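Probable ribosomal RNA small subunit methyltransferase (Thermus thermophilus, PDB 3DMH) methylates N2 of a guanosine in 16S ribosomal RNA, using S-adenosylmethionine as the methyl donor. Local coordinates at residues A[70-75]-A[90-95]; A[74-79]-A[284-289]. One frame throughout, in Å; residues are numbered along the deposited sequence.

Contact 1: residues A[70-75]-A[90-95]; sequences ERLETS and RLALPW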
loop_
_atom_site.group_PDB
_atom_site.type_symbol
_atom_site.label_atom_id
_atom_site.label_comp_id
_atom_site.label_asym_id
_atom_site.label_seq_id
_atom_site.Cartn_x
_atom_site.Cartn_y
_atom_site.Cartn_z
ATOM N N GLU A 70 -3.864 20.015 4.581
ATOM C CA GLU A 70 -2.775 19.060 4.799
ATOM C C GLU A 70 -3.293 17.682 4.387
ATOM O O GLU A 70 -4.498 17.420 4.419
ATOM C CB GLU A 70 -2.355 19.089 6.270
ATOM C CG GLU A 70 -1.253 18.091 6.667
ATOM C CD GLU A 70 0.064 18.320 5.939
ATOM O OE1 GLU A 70 0.973 18.901 6.580
ATOM O OE2 GLU A 70 0.198 17.936 4.751
ATOM N N ARG A 71 -2.386 16.811 3.967
ATOM C CA ARG A 71 -2.761 15.482 3.456
ATOM C C ARG A 71 -1.803 14.483 4.040
ATOM O O ARG A 71 -0.595 14.701 3.960
ATOM C CB ARG A 71 -2.650 15.450 1.928
ATOM C CG ARG A 71 -3.519 16.483 1.231
ATOM C CD ARG A 71 -3.144 16.588 -0.266
ATOM N NE ARG A 71 -4.049 17.561 -0.892
ATOM C CZ ARG A 71 -3.912 18.883 -0.794
ATOM N NH1 ARG A 71 -2.868 19.443 -0.155
ATOM N NH2 ARG A 71 -4.824 19.663 -1.349
ATOM N N LEU A 72 -2.327 13.411 4.628
ATOM C CA LEU A 72 -1.459 12.331 5.139
ATOM C C LEU A 72 -1.642 11.114 4.259
ATOM O O LEU A 72 -2.756 10.599 4.151
ATOM C CB LEU A 72 -1.821 11.990 6.603
ATOM C CG LEU A 72 -1.799 13.195 7.565
ATOM C CD1 LEU A 72 -1.971 12.664 8.981
ATOM C CD2 LEU A 72 -0.542 14.035 7.482
ATOM N N GLU A 73 -0.547 10.617 3.680
ATOM C CA GLU A 73 -0.672 9.554 2.708
ATOM C C GLU A 73 0.397 8.484 2.922
ATOM O O GLU A 73 1.572 8.788 3.188
ATOM C CB GLU A 73 -0.579 10.154 1.317
ATOM C CG GLU A 73 -0.593 9.152 0.153
ATOM C CD GLU A 73 -1.815 8.261 0.169
ATOM O OE1 GLU A 73 -2.939 8.772 0.012
ATOM O OE2 GLU A 73 -1.699 7.024 0.339
ATOM N N THR A 74 -0.044 7.229 2.838
ATOM C CA THR A 74 0.836 6.089 3.058
ATOM C C THR A 74 1.498 5.541 1.796
ATOM O O THR A 74 2.532 4.869 1.886
ATOM C CB THR A 74 0.082 4.910 3.725
ATOM O OG1 THR A 74 -1.086 4.631 2.940
ATOM C CG2 THR A 74 -0.394 5.292 5.120
ATOM N N SER A 75 0.896 5.809 0.627
ATOM C CA SER A 75 1.421 5.275 -0.624
ATOM C C SER A 75 2.475 6.176 -1.214
ATOM O O SER A 75 2.233 7.356 -1.483
ATOM C CB SER A 75 0.272 5.099 -1.618
ATOM O OG SER A 75 0.747 4.985 -2.975
ATOM N N ARG A 90 2.151 14.748 3.359
ATOM C CA ARG A 90 3.206 14.114 4.147
ATOM C C ARG A 90 3.111 12.620 4.047
ATOM O O ARG A 90 2.020 12.071 3.994
ATOM C CB ARG A 90 3.052 14.463 5.632
ATOM C CG ARG A 90 2.899 15.935 5.940
ATOM C CD ARG A 90 4.031 16.750 5.414
ATOM N NE ARG A 90 3.849 18.159 5.781
ATOM C CZ ARG A 90 4.698 19.135 5.487
ATOM N NH1 ARG A 90 5.786 18.901 4.771
ATOM N NH2 ARG A 90 4.435 20.374 5.880
ATOM N N LEU A 91 4.270 11.977 4.110
ATOM C CA LEU A 91 4.369 10.535 4.221
ATOM C C LEU A 91 3.992 10.202 5.668
ATOM O O LEU A 91 4.793 10.377 6.590
ATOM C CB LEU A 91 5.815 10.139 3.925
ATOM C CG LEU A 91 6.284 10.445 2.498
ATOM C CD1 LEU A 91 7.805 10.589 2.532
ATOM C CD2 LEU A 91 5.823 9.351 1.526
ATOM N N ALA A 92 2.766 9.726 5.851
ATOM C CA ALA A 92 2.235 9.630 7.211
ATOM C C ALA A 92 1.066 8.685 7.306
ATOM O O ALA A 92 0.291 8.556 6.373
ATOM C CB ALA A 92 1.839 11.001 7.710
ATOM N N LEU A 93 0.980 8.002 8.444
ATOM C CA LEU A 93 -0.183 7.212 8.761
ATOM C C LEU A 93 -1.319 8.127 9.206
ATOM O O LEU A 93 -1.079 9.206 9.764
ATOM C CB LEU A 93 0.156 6.272 9.914
ATOM C CG LEU A 93 1.376 5.377 9.672
ATOM C CD1 LEU A 93 1.825 4.771 10.994
ATOM C CD2 LEU A 93 1.049 4.288 8.667
ATOM N N PRO A 94 -2.579 7.692 9.000
ATOM C CA PRO A 94 -3.701 8.554 9.352
ATOM C C PRO A 94 -3.668 8.940 10.821
ATOM O O PRO A 94 -3.953 10.097 11.169
ATOM C CB PRO A 94 -4.932 7.682 9.047
ATOM C CG PRO A 94 -4.468 6.681 8.048
ATOM C CD PRO A 94 -2.999 6.446 8.318
ATOM N N TRP A 95 -3.288 7.983 11.674
ATOM C CA TRP A 95 -3.240 8.227 13.112
ATOM C C TRP A 95 -2.015 9.004 13.609
ATOM O O TRP A 95 -1.824 9.187 14.827
ATOM C CB TRP A 95 -3.400 6.918 13.890
ATOM C CG TRP A 95 -2.441 5.860 13.467
ATOM C CD1 TRP A 95 -1.189 5.658 13.955
ATOM C CD2 TRP A 95 -2.663 4.845 12.476
ATOM N NE1 TRP A 95 -0.609 4.570 13.344
ATOM C CE2 TRP A 95 -1.488 4.058 12.422
ATOM C CE3 TRP A 95 -3.736 4.525 11.630
ATOM C CZ2 TRP A 95 -1.354 2.956 11.556
ATOM C CZ3 TRP A 95 -3.606 3.422 10.760
ATOM C CH2 TRP A 95 -2.421 2.661 10.729
HETATM O O HOH W 1 -2.570 8.243 5.715
#
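Arg90 and Leu91 pair in parallel with Leu72 and Glu73, and the backbone bonds fix the register. Both backbone polar atoms of Arg90 are engaged: its N donates to Arg71 O (2.8 Å), and its O accepts from Glu73 N (3.0 Å). The third bond, Ala92 N to Glu73 O (3.1 Å), forms where the second strand is already ending; Leu91 CA adds a CA-H...O contact to the same oxygen. A water lies between Ala92 O and Leu72 O, its link to the latter weak.

Charge pairing closes the Glu70 end. Glu70 CG lies anti to the backbone N (chi1 178°) and the chain bends at chi2, bringing OE1 to within 3.1 Å of Arg90 NE in a salt bridge; the carboxylate and guanidinium planes are 53° apart. OE2 accepts from Arg71 N through its anti lone pair.

Apolar packing occupies the face bearing Leu72, whose CD2 meets Ala92 CB at 3.9 Å; past the strand ends, Thr74 CG2 lies 4.0 Å from Leu93 CD2. Strand 68-73, helix 76-84 and strand 90-91 form a beta-alpha-beta unit at the edge of a sheet whose 3-2-1-4-5-7-6 strand order is that of Rossmann-like methyltransferases.

Contact 2: residues A[74-79]-A[284-289]; sequences TSRAAF and ALHSDV. With SAM (S-adenosylmethionine), chain D.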
loop_
_atom_site.group_PDB
_atom_site.type_symbol
_atom_site.label_atom_id
_atom_site.label_comp_id
_atom_site.label_asym_id
_atom_site.label_seq_id
_atom_site.Cartn_x
_atom_site.Cartn_y
_atom_site.Cartn_z
ATOM N N THR A 74 -0.044 7.229 2.838
ATOM C CA THR A 74 0.836 6.089 3.058
ATOM C C THR A 74 1.498 5.541 1.796
ATOM O O THR A 74 2.532 4.869 1.886
ATOM C CB THR A 74 0.082 4.910 3.725
ATOM O OG1 THR A 74 -1.086 4.631 2.940
ATOM C CG2 THR A 74 -0.394 5.292 5.120
ATOM N N SER A 75 0.896 5.809 0.627
ATOM C CA SER A 75 1.421 5.275 -0.624
ATOM C C SER A 75 2.475 6.176 -1.214
ATOM O O SER A 75 2.233 7.356 -1.483
ATOM C CB SER A 75 0.272 5.099 -1.618
ATOM O OG SER A 75 0.747 4.985 -2.975
ATOM N N ARG A 76 3.639 5.598 -1.470
ATOM C CA ARG A 76 4.712 6.361 -2.097
ATOM C C ARG A 76 4.294 6.865 -3.477
ATOM O O ARG A 76 4.525 8.026 -3.800
ATOM C CB ARG A 76 6.016 5.549 -2.169
ATOM C CG ARG A 76 7.209 6.466 -2.253
ATOM C CD ARG A 76 7.627 6.920 -0.832
ATOM N NE ARG A 76 8.669 7.928 -0.878
ATOM C CZ ARG A 76 9.446 8.236 0.158
ATOM N NH1 ARG A 76 9.283 7.622 1.344
ATOM N NH2 ARG A 76 10.400 9.169 -0.001
ATOM N N ALA A 77 3.680 5.989 -4.279
ATOM C CA ALA A 77 3.204 6.366 -5.615
ATOM C C ALA A 77 2.269 7.570 -5.542
ATOM O O ALA A 77 2.383 8.504 -6.355
ATOM C CB ALA A 77 2.504 5.182 -6.296
ATOM N N ALA A 78 1.342 7.553 -4.581
ATOM C CA ALA A 78 0.392 8.673 -4.472
ATOM C C ALA A 78 1.105 9.968 -4.042
ATOM O O ALA A 78 0.838 11.052 -4.587
ATOM C CB ALA A 78 -0.745 8.315 -3.523
ATOM N N PHE A 79 2.053 9.872 -3.094
ATOM C CA PHE A 79 2.840 11.069 -2.714
ATOM C C PHE A 79 3.660 11.656 -3.865
ATOM O O PHE A 79 3.721 12.873 -4.025
ATOM C CB PHE A 79 3.644 10.738 -1.475
ATOM C CG PHE A 79 2.774 10.592 -0.259
ATOM C CD1 PHE A 79 1.984 11.658 0.121
ATOM N N ALA A 284 14.690 -1.593 4.510
ATOM C CA ALA A 284 13.242 -1.613 4.368
ATOM C C ALA A 284 12.842 -0.281 3.765
ATOM O O ALA A 284 12.632 0.701 4.486
ATOM C CB ALA A 284 12.581 -1.805 5.730
ATOM N N LEU A 285 12.714 -0.256 2.438
ATOM C CA LEU A 285 12.539 1.016 1.744
ATOM C C LEU A 285 11.099 1.265 1.413
ATOM O O LEU A 285 10.394 0.381 0.940
ATOM C CB LEU A 285 13.365 1.056 0.456
ATOM C CG LEU A 285 14.844 0.714 0.626
ATOM C CD1 LEU A 285 15.506 0.850 -0.714
ATOM C CD2 LEU A 285 15.472 1.641 1.631
ATOM N N HIS A 286 10.695 2.503 1.642
ATOM C CA HIS A 286 9.392 2.979 1.227
ATOM C C HIS A 286 9.569 3.477 -0.204
ATOM O O HIS A 286 10.204 4.495 -0.446
ATOM C CB HIS A 286 8.929 4.090 2.181
ATOM C CG HIS A 286 7.501 4.494 1.977
ATOM N ND1 HIS A 286 6.996 5.722 2.353
ATOM C CD2 HIS A 286 6.461 3.799 1.456
ATOM C CE1 HIS A 286 5.708 5.772 2.060
ATOM N NE2 HIS A 286 5.364 4.620 1.501
ATOM N N SER A 287 8.991 2.747 -1.153
ATOM C CA SER A 287 9.344 2.907 -2.554
ATOM C C SER A 287 8.191 2.452 -3.441
ATOM O O SER A 287 7.548 1.439 -3.153
ATOM C CB SER A 287 10.526 1.989 -2.855
ATOM O OG SER A 287 11.040 2.191 -4.166
ATOM N N ASP A 288 7.968 3.198 -4.524
ATOM C CA ASP A 288 7.036 2.770 -5.570
ATOM C C ASP A 288 7.863 1.895 -6.516
ATOM O O ASP A 288 8.691 2.406 -7.267
ATOM C CB ASP A 288 6.489 4.001 -6.308
ATOM C CG ASP A 288 5.542 3.648 -7.450
ATOM O OD1 ASP A 288 5.103 2.480 -7.521
ATOM O OD2 ASP A 288 5.230 4.559 -8.253
ATOM N N VAL A 289 7.690 0.582 -6.403
ATOM C CA VAL A 289 8.520 -0.408 -7.111
ATOM C C VAL A 289 9.996 -0.056 -6.813
ATOM O O VAL A 289 10.375 0.016 -5.633
ATOM C CB VAL A 289 8.165 -0.568 -8.635
ATOM C CG1 VAL A 289 8.751 -1.865 -9.175
ATOM C CG2 VAL A 289 6.651 -0.650 -8.824
HETATM N N SAM D . 6.018 -9.973 0.259
HETATM C CA SAM D . 4.887 -9.946 1.251
HETATM C C SAM D . 4.448 -11.366 1.534
HETATM O O SAM D . 4.884 -12.235 0.766
HETATM O OXT SAM D . 3.666 -11.594 2.472
HETATM C CB SAM D . 3.689 -9.164 0.708
HETATM C CG SAM D . 3.082 -9.694 -0.594
HETATM S SD SAM D . 1.593 -8.756 -1.065
HETATM C CE SAM D . 0.742 -9.943 -2.144
HETATM C "C5'" SAM D . 2.149 -7.540 -2.295
HETATM C "C4'" SAM D . 2.847 -6.350 -1.657
HETATM O "O4'" SAM D . 3.117 -5.458 -2.736
HETATM C "C3'" SAM D . 2.017 -5.593 -0.611
HETATM O "O3'" SAM D . 2.708 -5.474 0.625
HETATM C "C2'" SAM D . 1.761 -4.239 -1.281
HETATM O "O2'" SAM D . 1.608 -3.145 -0.398
HETATM C "C1'" SAM D . 2.997 -4.166 -2.175
HETATM N N9 SAM D . 2.847 -3.171 -3.220
HETATM C C8 SAM D . 1.692 -2.761 -3.881
HETATM N N7 SAM D . 2.020 -1.828 -4.808
HETATM C C5 SAM D . 3.382 -1.626 -4.726
HETATM C C6 SAM D . 4.271 -0.770 -5.386
HETATM N N6 SAM D . 3.842 0.105 -6.307
HETATM N N1 SAM D . 5.602 -0.839 -5.047
HETATM C C2 SAM D . 6.060 -1.707 -4.081
HETATM N N3 SAM D . 5.193 -2.528 -3.369
HETATM C C4 SAM D . 3.888 -2.475 -3.720
#
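The adenine end of the S-adenosylmethionine pocket, at the carboxyl end of strand 283-286 in the Rossmann-like methyltransferase domain, meets the start of helix 76-84 here. His286 carries the polar link: NE2 donates to Thr74 O at 2.9 Å, with a bent N-H...O angle of 131° and the oxygen tilted from the ring plane. That N-H is shared with Asp263 O, its stronger partner, in keeping with the bent geometry. Over one face of the imidazole lies the aliphatic part of Arg76, whose CD stands 3.6 Å from the ring centroid in a CH-pi contact. Arg76 CG is anti to the backbone N (chi1 -156°) and the chain bends at chi2, which carries CD over the ring. The guanidinium plane stands 82° from that of the imidazole. An alanine in place of His286 would probably leave Thr74 O without this donor and open a gap beneath Arg76 CD, setting the arginine chain free to turn.

Farther along, Ala77 CB packs against Asp288 OD2 at 3.4 Å. That oxygen also forms salt bridges with Arg80 and Lys24, so helix 76-84 both touches and pairs with the aspartate that reads the cofactor. Asp288 OD1 accepts from SAM N6 at 3.0 Å and from Tyr8 OH, and Val289 N donates to SAM N1 over 2.9 Å.

Both contacts are largely buried and they overlap at Thr74 and Ser75, but one lies within a sheet and the other joins the two halves of the chain. Contact 1 sits at the outermost strand of one seven-stranded sheet, where Arg90 and Leu91 are exposed; contact 2 joins that sheet's helix 76-84 to the other sheet, of the same strand order, and has no exposed touching residue. The chemistry follows: mainly backbone pairing, with a salt bridge at the rim, in 70-75 with 90-95, against side-chain packing, a single cross-segment hydrogen bond and cofactor recognition in 74-79 with 284-289. Leu91 bridges them, its CD2 lying 3.6 Å from His286 CE1 and its CD1 3.5 Å from Arg76 NH1.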